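Local coordinates for protein xylan esterase 1 (PDB 3FCY) that probably hydrolyses acetyl esters, such as those on xylan, as an alpha/beta-hydrolase esterase of carbohydrate esterase family 7, at residues Gln145-Thr156 / His163-Asp171; Phe233-Trp241 / Phe271-Lys280. One frame throughout, in Å; residues are numbered along the deposited sequence.

Contact 1: residues Gln145-Thr156 / His163-Asp171; sequences QGGQSQDVGGVT and HIIRGLDDD
Asp151 OD2 comes to the edge of the Arg166 guanidinium, the carboxylate and guanidinium planes 19° apart. It lies 3.9 Å from Arg166 NH1, a long salt bridge. Water 1 bridges them, donating to Asp151 OD2 and accepting from Arg166 NH1. The arginine chain folds back on itself at chi2 (60°) and chi3, and one guanidinium face comes to lie against His163 CD2. Thr159 of the second subunit reaches into this group and bonds to Asp151, His163 and Arg166. The other carboxylate oxygen of Asp151, OD1, accepts from Gly153 N in an Asx turn.

Val155 CG2 packs at 3.9 Å on Arg166 CD, the two chains set nearly perpendicular. Further on, Asp170 extends with CG anti to its backbone N. Its OD2 accepts from Thr156 N at 3.2 Å, on the anti side and 27° out of the carboxylate plane. Water 3 links Thr156 O to Gly167 N. Gly167 belongs to two overlapping beta turns, type II from Ile165 to Leu168 and type I from Gly167 to Asp170. The contact folds back the long loop between strand 136-140 and helix 176-192 of the alpha/beta-hydrolase fold, at a subunit interface.

Contact 2: residues Phe233-Trp241 / Phe271-Lys280; sequences FLSDYKRVW and FTKLGYIDVK
Phe271 and Tyr237 form the apolar centre. Lys238 sets CD over one face of the Phe271 ring, toward its rim. This CD stands 3.7 Å from the ring centroid, 19° off the normal, a CH-pi contact. The lysine chain turns at chi2 (74°), and its NZ goes on to a salt bridge with Asp242. Trp241 CB touches Phe271 CZ at 3.7 Å, and the two rings are oblique to each other. The indole NE1 bonds to Asp324 of the third subunit.

Tyr237 CB rests on Phe271 CD2. The tyrosine ring runs on past Leu274, where CD2 meets Leu274 CB at 3.7 Å. Leu274 O and Ile277 O both lie at the ring edge. Tyr237 OH donates to Ile277 O at 2.8 Å, from above the carbonyl plane. This bond ties down the hydroxyl end of the ring.

The contact joins two pieces of the alpha/beta-hydrolase fold. The loop after strand 226-230 and the start of helix 237-242 pack on the end of helix 267-274 and the turn into helix 279-282. Here Val279 CG2 presses on Ser235 CB at 3.4 Å, a tight fit. Beside it, Val279 N donates to Leu234 O at 3.0 Å.

Asp278 sits at the N-cap of the short, weakly bonded helix that follows (279-282). Its OD1 accepts from Lys280 N, the capping bond, and from Asp236 N at 2.8 Å. The two donors come from opposite faces of the carboxylate. Replacing Asp278 with an alanine would probably leave Asp236 N and Lys280 N without their shared acceptor and Lys280 without its carboxylate mate. That mate is OD2, which forms a salt bridge with Lys280 NZ; the same NZ also bonds to Asn44 O.

Overall arrangement
Contact 1 closes before contact 2 opens along the chain, and their centres lie about 17 Å apart. They still touch. Lys273 NZ reaches back to the loop of contact 1, 2.5 Å from Asp170 O and 2.7 Å from Leu168 O, both probable hydrogen bonds. Ile164 CD1 packs on Phe233 CZ at 3.6 Å. Both contacts approach the predicted active site. The side chain of Phe233 is about 4 Å from those of Ser208, the predicted nucleophile, and Tyr117, a predicted substrate-binding residue. Gln145 is also about 4 Å from Tyr117, side chain to side chain, but about 10 Å from Ser208. Tyr117 OH also bonds to His163 N.

Contact 1: residues Gln145-Thr156 / His163-Asp171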
loop_
_atom_site.group_PDB
_atom_site.type_symbol
_atom_site.label_atom_id
_atom_site.label_comp_id
_atom_site.label_asym_id
_atom_site.label_seq_id
_atom_site.Cartn_x
_atom_site.Cartn_y
_atom_site.Cartn_z
ATOM N N GLN A 145 -17.519 -22.691 7.599
ATOM C CA GLN A 145 -16.458 -21.704 7.736
ATOM C C GLN A 145 -15.149 -22.367 8.179
ATOM O O GLN A 145 -14.761 -23.389 7.606
ATOM C CB GLN A 145 -16.896 -20.560 8.669
ATOM C CG GLN A 145 -18.110 -19.814 8.097
ATOM C CD GLN A 145 -18.352 -18.435 8.697
ATOM O OE1 GLN A 145 -17.627 -17.986 9.589
ATOM N NE2 GLN A 145 -19.381 -17.753 8.197
ATOM N N GLY A 146 -14.471 -21.819 9.180
ATOM C CA GLY A 146 -13.201 -22.403 9.587
ATOM C C GLY A 146 -13.225 -23.578 10.548
ATOM O O GLY A 146 -12.168 -24.114 10.890
ATOM N N GLY A 147 -14.415 -23.995 10.975
ATOM C CA GLY A 147 -14.509 -25.089 11.927
ATOM C C GLY A 147 -14.980 -26.429 11.394
ATOM O O GLY A 147 -14.676 -26.799 10.261
ATOM N N GLN A 148 -15.731 -27.154 12.218
ATOM C CA GLN A 148 -16.229 -28.470 11.840
ATOM C C GLN A 148 -17.737 -28.563 11.636
ATOM O O GLN A 148 -18.308 -29.651 11.716
ATOM C CB GLN A 148 -15.794 -29.505 12.877
ATOM C CG GLN A 148 -14.300 -29.759 12.889
ATOM C CD GLN A 148 -13.797 -30.262 11.550
ATOM O OE1 GLN A 148 -14.265 -31.287 11.045
ATOM N NE2 GLN A 148 -12.840 -29.544 10.964
ATOM N N SER A 149 -18.387 -27.435 11.374
ATOM C CA SER A 149 -19.829 -27.455 11.147
ATOM C C SER A 149 -20.116 -27.571 9.658
ATOM O O SER A 149 -19.463 -26.939 8.827
ATOM C CB SER A 149 -20.495 -26.203 11.719
ATOM O OG SER A 149 -20.508 -26.264 13.136
ATOM N N GLN A 150 -21.116 -28.379 9.334
ATOM C CA GLN A 150 -21.490 -28.634 7.952
ATOM C C GLN A 150 -22.478 -27.666 7.301
ATOM O O GLN A 150 -23.422 -27.191 7.932
ATOM C CB GLN A 150 -22.022 -30.070 7.866
ATOM C CG GLN A 150 -22.797 -30.437 6.619
ATOM C CD GLN A 150 -23.336 -31.860 6.707
ATOM O OE1 GLN A 150 -23.702 -32.326 7.788
ATOM N NE2 GLN A 150 -23.395 -32.551 5.571
ATOM N N ASP A 151 -22.217 -27.370 6.029
ATOM C CA ASP A 151 -23.073 -26.528 5.195
ATOM C C ASP A 151 -23.481 -27.495 4.090
ATOM O O ASP A 151 -22.674 -27.819 3.212
ATOM C CB ASP A 151 -22.292 -25.347 4.597
ATOM C CG ASP A 151 -23.091 -24.578 3.542
ATOM O OD1 ASP A 151 -24.320 -24.778 3.443
ATOM O OD2 ASP A 151 -22.490 -23.754 2.814
ATOM N N VAL A 152 -24.717 -27.982 4.156
ATOM C CA VAL A 152 -25.215 -28.938 3.173
ATOM C C VAL A 152 -25.412 -28.318 1.794
ATOM O O VAL A 152 -25.650 -29.027 0.816
ATOM C CB VAL A 152 -26.555 -29.578 3.636
ATOM C CG1 VAL A 152 -26.335 -30.381 4.914
ATOM C CG2 VAL A 152 -27.608 -28.503 3.858
ATOM N N GLY A 153 -25.304 -26.995 1.719
ATOM C CA GLY A 153 -25.470 -26.311 0.449
ATOM C C GLY A 153 -26.821 -26.566 -0.193
ATOM O O GLY A 153 -27.859 -26.520 0.473
ATOM N N GLY A 154 -26.810 -26.834 -1.495
ATOM C CA GLY A 154 -28.050 -27.088 -2.201
ATOM C C GLY A 154 -28.764 -25.798 -2.551
ATOM O O GLY A 154 -29.989 -25.736 -2.544
ATOM N N VAL A 155 -27.993 -24.761 -2.852
ATOM C CA VAL A 155 -28.560 -23.473 -3.213
ATOM C C VAL A 155 -28.153 -23.094 -4.628
ATOM O O VAL A 155 -27.135 -23.560 -5.142
ATOM C CB VAL A 155 -28.075 -22.358 -2.268
ATOM C CG1 VAL A 155 -28.519 -22.651 -0.844
ATOM C CG2 VAL A 155 -26.554 -22.242 -2.342
ATOM N N THR A 156 -28.954 -22.251 -5.262
ATOM C CA THR A 156 -28.636 -21.799 -6.606
ATOM C C THR A 156 -27.865 -20.495 -6.450
ATOM O O THR A 156 -27.864 -19.893 -5.374
ATOM C CB THR A 156 -29.909 -21.543 -7.429
ATOM O OG1 THR A 156 -30.743 -20.610 -6.735
ATOM C CG2 THR A 156 -30.673 -22.843 -7.643
ATOM N N HIS A 163 -20.918 -15.806 2.639
ATOM C CA HIS A 163 -22.103 -16.482 3.145
ATOM C C HIS A 163 -23.306 -15.539 3.230
ATOM O O HIS A 163 -24.447 -15.990 3.315
ATOM C CB HIS A 163 -21.816 -17.089 4.522
ATOM C CG HIS A 163 -21.114 -18.409 4.463
ATOM N ND1 HIS A 163 -20.637 -19.047 5.587
ATOM C CD2 HIS A 163 -20.837 -19.228 3.419
ATOM C CE1 HIS A 163 -20.100 -20.204 5.239
ATOM N NE2 HIS A 163 -20.208 -20.337 3.929
ATOM N N ILE A 164 -23.052 -14.233 3.210
ATOM C CA ILE A 164 -24.139 -13.258 3.272
ATOM C C ILE A 164 -25.025 -13.357 2.031
ATOM O O ILE A 164 -26.252 -13.320 2.134
ATOM C CB ILE A 164 -23.603 -11.816 3.371
ATOM C CG1 ILE A 164 -22.843 -11.634 4.687
ATOM C CG2 ILE A 164 -24.758 -10.818 3.268
ATOM C CD1 ILE A 164 -22.253 -10.251 4.867
ATOM N N ILE A 165 -24.401 -13.472 0.858
ATOM C CA ILE A 165 -25.146 -13.576 -0.392
ATOM C C ILE A 165 -25.410 -15.025 -0.787
ATOM O O ILE A 165 -25.974 -15.285 -1.844
ATOM C CB ILE A 165 -24.404 -12.885 -1.567
ATOM C CG1 ILE A 165 -23.051 -13.561 -1.807
ATOM C CG2 ILE A 165 -24.214 -11.403 -1.268
ATOM C CD1 ILE A 165 -22.352 -13.084 -3.070
ATOM N N ARG A 166 -24.995 -15.967 0.056
ATOM C CA ARG A 166 -25.203 -17.385 -0.226
ATOM C C ARG A 166 -26.703 -17.706 -0.147
ATOM O O ARG A 166 -27.312 -17.602 0.915
ATOM C CB ARG A 166 -24.419 -18.244 0.778
ATOM C CG ARG A 166 -24.353 -19.739 0.445
ATOM C CD ARG A 166 -23.673 -19.999 -0.909
ATOM N NE ARG A 166 -22.325 -19.437 -0.961
ATOM C CZ ARG A 166 -21.237 -20.008 -0.450
ATOM N NH1 ARG A 166 -21.313 -21.186 0.159
ATOM N NH2 ARG A 166 -20.065 -19.385 -0.527
ATOM N N GLY A 167 -27.285 -18.086 -1.282
ATOM C CA GLY A 167 -28.703 -18.392 -1.330
ATOM C C GLY A 167 -29.544 -17.153 -1.596
ATOM O O GLY A 167 -30.778 -17.199 -1.543
ATOM N N LEU A 168 -28.882 -16.040 -1.891
ATOM C CA LEU A 168 -29.582 -14.787 -2.160
ATOM C C LEU A 168 -30.454 -14.858 -3.422
ATOM O O LEU A 168 -31.509 -14.229 -3.479
ATOM C CB LEU A 168 -28.574 -13.639 -2.272
ATOM C CG LEU A 168 -29.129 -12.219 -2.459
ATOM C CD1 LEU A 168 -30.053 -11.855 -1.301
ATOM C CD2 LEU A 168 -27.977 -11.238 -2.546
ATOM N N ASP A 169 -30.017 -15.611 -4.433
ATOM C CA ASP A 169 -30.800 -15.753 -5.665
ATOM C C ASP A 169 -31.728 -16.967 -5.598
ATOM O O ASP A 169 -32.367 -17.324 -6.586
ATOM C CB ASP A 169 -29.897 -15.904 -6.898
ATOM C CG ASP A 169 -29.205 -14.614 -7.285
ATOM O OD1 ASP A 169 -29.793 -13.528 -7.086
ATOM O OD2 ASP A 169 -28.074 -14.688 -7.809
ATOM N N ASP A 170 -31.783 -17.608 -4.438
ATOM C CA ASP A 170 -32.643 -18.771 -4.239
ATOM C C ASP A 170 -33.824 -18.261 -3.407
ATOM O O ASP A 170 -33.922 -17.060 -3.142
ATOM C CB ASP A 170 -31.892 -19.828 -3.419
ATOM C CG ASP A 170 -32.490 -21.216 -3.553
ATOM O OD1 ASP A 170 -33.732 -21.343 -3.514
ATOM O OD2 ASP A 170 -31.709 -22.185 -3.684
ATOM N N ASP A 171 -34.725 -19.150 -2.997
ATOM C CA ASP A 171 -35.850 -18.720 -2.170
ATOM C C ASP A 171 -35.319 -18.156 -0.853
ATOM O O ASP A 171 -34.333 -18.660 -0.313
ATOM C CB ASP A 171 -36.788 -19.887 -1.870
ATOM C CG ASP A 171 -38.023 -19.448 -1.104
ATOM O OD1 ASP A 171 -38.893 -18.784 -1.708
ATOM O OD2 ASP A 171 -38.119 -19.751 0.105
HETATM O O HOH W 1 -23.358 -23.061 0.381
HETATM O O HOH W 2 -32.058 -24.571 -3.813
HETATM O O HOH W 3 -26.036 -18.526 -3.754
#

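Contact 2: residues Phe233-Trp241 / Phe271-Lys280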
loop_
_atom_site.group_PDB
_atom_site.type_symbol
_atom_site.label_atom_id
_atom_site.label_comp_id
_atom_site.label_asym_id
_atom_site.label_seq_id
_atom_site.Cartn_x
_atom_site.Cartn_y
_atom_site.Cartn_z
ATOM N N PHE A 233 -21.270 -7.507 13.109
ATOM C CA PHE A 233 -21.245 -7.621 11.655
ATOM C C PHE A 233 -22.662 -8.099 11.310
ATOM O O PHE A 233 -23.394 -8.528 12.204
ATOM C CB PHE A 233 -20.199 -8.684 11.288
ATOM C CG PHE A 233 -20.056 -8.957 9.812
ATOM C CD1 PHE A 233 -19.723 -7.943 8.921
ATOM C CD2 PHE A 233 -20.161 -10.264 9.330
ATOM C CE1 PHE A 233 -19.489 -8.227 7.573
ATOM C CE2 PHE A 233 -19.929 -10.556 7.989
ATOM C CZ PHE A 233 -19.592 -9.533 7.109
ATOM N N LEU A 234 -23.050 -8.014 10.040
ATOM C CA LEU A 234 -24.376 -8.457 9.588
ATOM C C LEU A 234 -25.508 -7.509 9.974
ATOM O O LEU A 234 -26.624 -7.944 10.273
ATOM C CB LEU A 234 -24.692 -9.853 10.140
ATOM C CG LEU A 234 -23.691 -10.976 9.845
ATOM C CD1 LEU A 234 -24.154 -12.241 10.557
ATOM C CD2 LEU A 234 -23.575 -11.208 8.337
ATOM N N SER A 235 -25.233 -6.213 9.944
ATOM C CA SER A 235 -26.240 -5.234 10.313
ATOM C C SER A 235 -26.331 -4.040 9.373
ATOM O O SER A 235 -25.313 -3.464 8.990
ATOM C CB SER A 235 -25.960 -4.725 11.730
ATOM O OG SER A 235 -26.801 -3.633 12.070
ATOM N N ASP A 236 -27.556 -3.685 8.989
ATOM C CA ASP A 236 -27.775 -2.502 8.163
ATOM C C ASP A 236 -26.961 -2.522 6.863
ATOM O O ASP A 236 -26.241 -1.574 6.557
ATOM C CB ASP A 236 -27.402 -1.287 9.018
ATOM C CG ASP A 236 -28.098 -0.016 8.591
ATOM O OD1 ASP A 236 -29.047 -0.067 7.783
ATOM O OD2 ASP A 236 -27.688 1.047 9.093
ATOM N N TYR A 237 -27.094 -3.602 6.100
ATOM C CA TYR A 237 -26.361 -3.772 4.842
ATOM C C TYR A 237 -26.346 -2.550 3.923
ATOM O O TYR A 237 -25.279 -2.096 3.521
ATOM C CB TYR A 237 -26.915 -4.986 4.089
ATOM C CG TYR A 237 -26.802 -6.275 4.878
ATOM C CD1 TYR A 237 -25.554 -6.835 5.171
ATOM C CD2 TYR A 237 -27.940 -6.923 5.355
ATOM C CE1 TYR A 237 -25.449 -8.007 5.924
ATOM C CE2 TYR A 237 -27.847 -8.091 6.104
ATOM C CZ TYR A 237 -26.603 -8.627 6.385
ATOM O OH TYR A 237 -26.528 -9.776 7.132
ATOM N N LYS A 238 -27.523 -2.020 3.599
ATOM C CA LYS A 238 -27.634 -0.854 2.719
ATOM C C LYS A 238 -26.760 0.321 3.167
ATOM O O LYS A 238 -26.162 1.018 2.337
ATOM C CB LYS A 238 -29.098 -0.410 2.634
ATOM C CG LYS A 238 -29.374 0.820 1.752
ATOM C CD LYS A 238 -29.290 0.501 0.267
ATOM C CE LYS A 238 -29.999 1.559 -0.588
ATOM N NZ LYS A 238 -29.445 2.938 -0.441
ATOM N N ARG A 239 -26.688 0.546 4.476
ATOM C CA ARG A 239 -25.882 1.636 5.016
ATOM C C ARG A 239 -24.412 1.448 4.646
ATOM O O ARG A 239 -23.743 2.390 4.225
ATOM C CB ARG A 239 -26.025 1.698 6.540
ATOM C CG ARG A 239 -25.135 2.731 7.213
ATOM C CD ARG A 239 -25.431 4.147 6.736
ATOM N NE ARG A 239 -24.627 5.123 7.466
ATOM C CZ ARG A 239 -24.560 6.418 7.172
ATOM N NH1 ARG A 239 -25.257 6.910 6.155
ATOM N NH2 ARG A 239 -23.789 7.224 7.893
ATOM N N VAL A 240 -23.916 0.227 4.813
ATOM C CA VAL A 240 -22.527 -0.082 4.481
ATOM C C VAL A 240 -22.254 0.284 3.021
ATOM O O VAL A 240 -21.238 0.899 2.698
ATOM C CB VAL A 240 -22.229 -1.589 4.669
ATOM C CG1 VAL A 240 -20.784 -1.890 4.277
ATOM C CG2 VAL A 240 -22.488 -2.000 6.111
ATOM N N TRP A 241 -23.176 -0.099 2.143
ATOM C CA TRP A 241 -23.033 0.175 0.723
ATOM C C TRP A 241 -23.072 1.678 0.447
ATOM O O TRP A 241 -22.297 2.181 -0.373
ATOM C CB TRP A 241 -24.135 -0.545 -0.066
ATOM C CG TRP A 241 -24.092 -0.262 -1.537
ATOM C CD1 TRP A 241 -23.262 -0.828 -2.465
ATOM C CD2 TRP A 241 -24.859 0.724 -2.234
ATOM N NE1 TRP A 241 -23.461 -0.250 -3.699
ATOM C CE2 TRP A 241 -24.437 0.707 -3.585
ATOM C CE3 TRP A 241 -25.860 1.625 -1.847
ATOM C CZ2 TRP A 241 -24.982 1.559 -4.551
ATOM C CZ3 TRP A 241 -26.404 2.478 -2.814
ATOM C CH2 TRP A 241 -25.961 2.435 -4.149
ATOM N N PHE A 271 -31.611 -5.506 -1.296
ATOM C CA PHE A 271 -31.442 -5.096 0.089
ATOM C C PHE A 271 -32.626 -5.462 0.976
ATOM O O PHE A 271 -32.455 -5.688 2.169
ATOM C CB PHE A 271 -31.142 -3.599 0.171
ATOM C CG PHE A 271 -29.732 -3.252 -0.215
ATOM C CD1 PHE A 271 -29.461 -2.566 -1.396
ATOM C CD2 PHE A 271 -28.667 -3.642 0.592
ATOM C CE1 PHE A 271 -28.147 -2.276 -1.767
ATOM C CE2 PHE A 271 -27.350 -3.358 0.229
ATOM C CZ PHE A 271 -27.090 -2.674 -0.952
ATOM N N THR A 272 -33.823 -5.530 0.399
ATOM C CA THR A 272 -34.999 -5.904 1.178
ATOM C C THR A 272 -34.858 -7.369 1.566
ATOM O O THR A 272 -35.142 -7.755 2.699
ATOM C CB THR A 272 -36.307 -5.720 0.370
ATOM O OG1 THR A 272 -36.503 -4.328 0.087
ATOM C CG2 THR A 272 -37.502 -6.246 1.153
ATOM N N LYS A 273 -34.415 -8.186 0.617
ATOM C CA LYS A 273 -34.226 -9.605 0.874
ATOM C C LYS A 273 -33.136 -9.799 1.929
ATOM O O LYS A 273 -33.251 -10.664 2.804
ATOM C CB LYS A 273 -33.858 -10.329 -0.416
ATOM C CG LYS A 273 -33.962 -11.834 -0.318
ATOM C CD LYS A 273 -33.930 -12.458 -1.701
ATOM C CE LYS A 273 -34.084 -13.967 -1.639
ATOM N NZ LYS A 273 -34.098 -14.546 -3.011
ATOM N N LEU A 274 -32.082 -8.990 1.850
ATOM C CA LEU A 274 -31.000 -9.068 2.833
ATOM C C LEU A 274 -31.552 -8.637 4.193
ATOM O O LEU A 274 -30.956 -8.901 5.239
ATOM C CB LEU A 274 -29.834 -8.158 2.429
ATOM C CG LEU A 274 -28.985 -8.607 1.231
ATOM C CD1 LEU A 274 -27.963 -7.532 0.894
ATOM C CD2 LEU A 274 -28.292 -9.923 1.550
ATOM N N GLY A 275 -32.698 -7.966 4.165
ATOM C CA GLY A 275 -33.328 -7.515 5.393
ATOM C C GLY A 275 -33.704 -8.672 6.299
ATOM O O GLY A 275 -33.802 -8.511 7.516
ATOM N N TYR A 276 -33.915 -9.847 5.713
ATOM C CA TYR A 276 -34.270 -11.030 6.489
ATOM C C TYR A 276 -33.159 -11.447 7.441
ATOM O O TYR A 276 -33.423 -12.038 8.492
ATOM C CB TYR A 276 -34.586 -12.209 5.569
ATOM C CG TYR A 276 -35.907 -12.108 4.851
ATOM C CD1 TYR A 276 -37.111 -12.061 5.562
ATOM C CD2 TYR A 276 -35.962 -12.086 3.461
ATOM C CE1 TYR A 276 -38.338 -11.998 4.896
ATOM C CE2 TYR A 276 -37.178 -12.021 2.789
ATOM C CZ TYR A 276 -38.361 -11.979 3.511
ATOM O OH TYR A 276 -39.559 -11.916 2.837
ATOM N N ILE A 277 -31.916 -11.151 7.068
ATOM C CA ILE A 277 -30.782 -11.524 7.903
ATOM C C ILE A 277 -30.011 -10.317 8.418
ATOM O O ILE A 277 -28.807 -10.394 8.675
ATOM C CB ILE A 277 -29.822 -12.476 7.145
ATOM C CG1 ILE A 277 -29.315 -11.814 5.860
ATOM C CG2 ILE A 277 -30.549 -13.779 6.817
ATOM C CD1 ILE A 277 -28.292 -12.648 5.109
ATOM N N ASP A 278 -30.722 -9.202 8.561
ATOM C CA ASP A 278 -30.153 -7.960 9.070
ATOM C C ASP A 278 -30.459 -7.971 10.566
ATOM O O ASP A 278 -31.615 -7.778 10.961
ATOM C CB ASP A 278 -30.847 -6.764 8.405
ATOM C CG ASP A 278 -30.273 -5.428 8.843
ATOM O OD1 ASP A 278 -29.607 -5.380 9.895
ATOM O OD2 ASP A 278 -30.502 -4.421 8.140
ATOM N N VAL A 279 -29.444 -8.200 11.398
ATOM C CA VAL A 279 -29.661 -8.256 12.844
ATOM C C VAL A 279 -30.335 -7.027 13.444
ATOM O O VAL A 279 -30.967 -7.121 14.501
ATOM C CB VAL A 279 -28.346 -8.524 13.625
ATOM C CG1 VAL A 279 -27.803 -9.894 13.256
ATOM C CG2 VAL A 279 -27.322 -7.431 13.345
ATOM N N LYS A 280 -30.220 -5.878 12.785
ATOM C CA LYS A 280 -30.859 -4.684 13.319
ATOM C C LYS A 280 -32.375 -4.875 13.278
ATOM O O LYS A 280 -33.105 -4.204 14.006
ATOM C CB LYS A 280 -30.467 -3.437 12.515
ATOM C CG LYS A 280 -31.442 -3.074 11.409
ATOM C CD LYS A 280 -31.015 -1.815 10.680
ATOM C CE LYS A 280 -32.091 -1.364 9.708
ATOM N NZ LYS A 280 -32.524 -2.469 8.806
#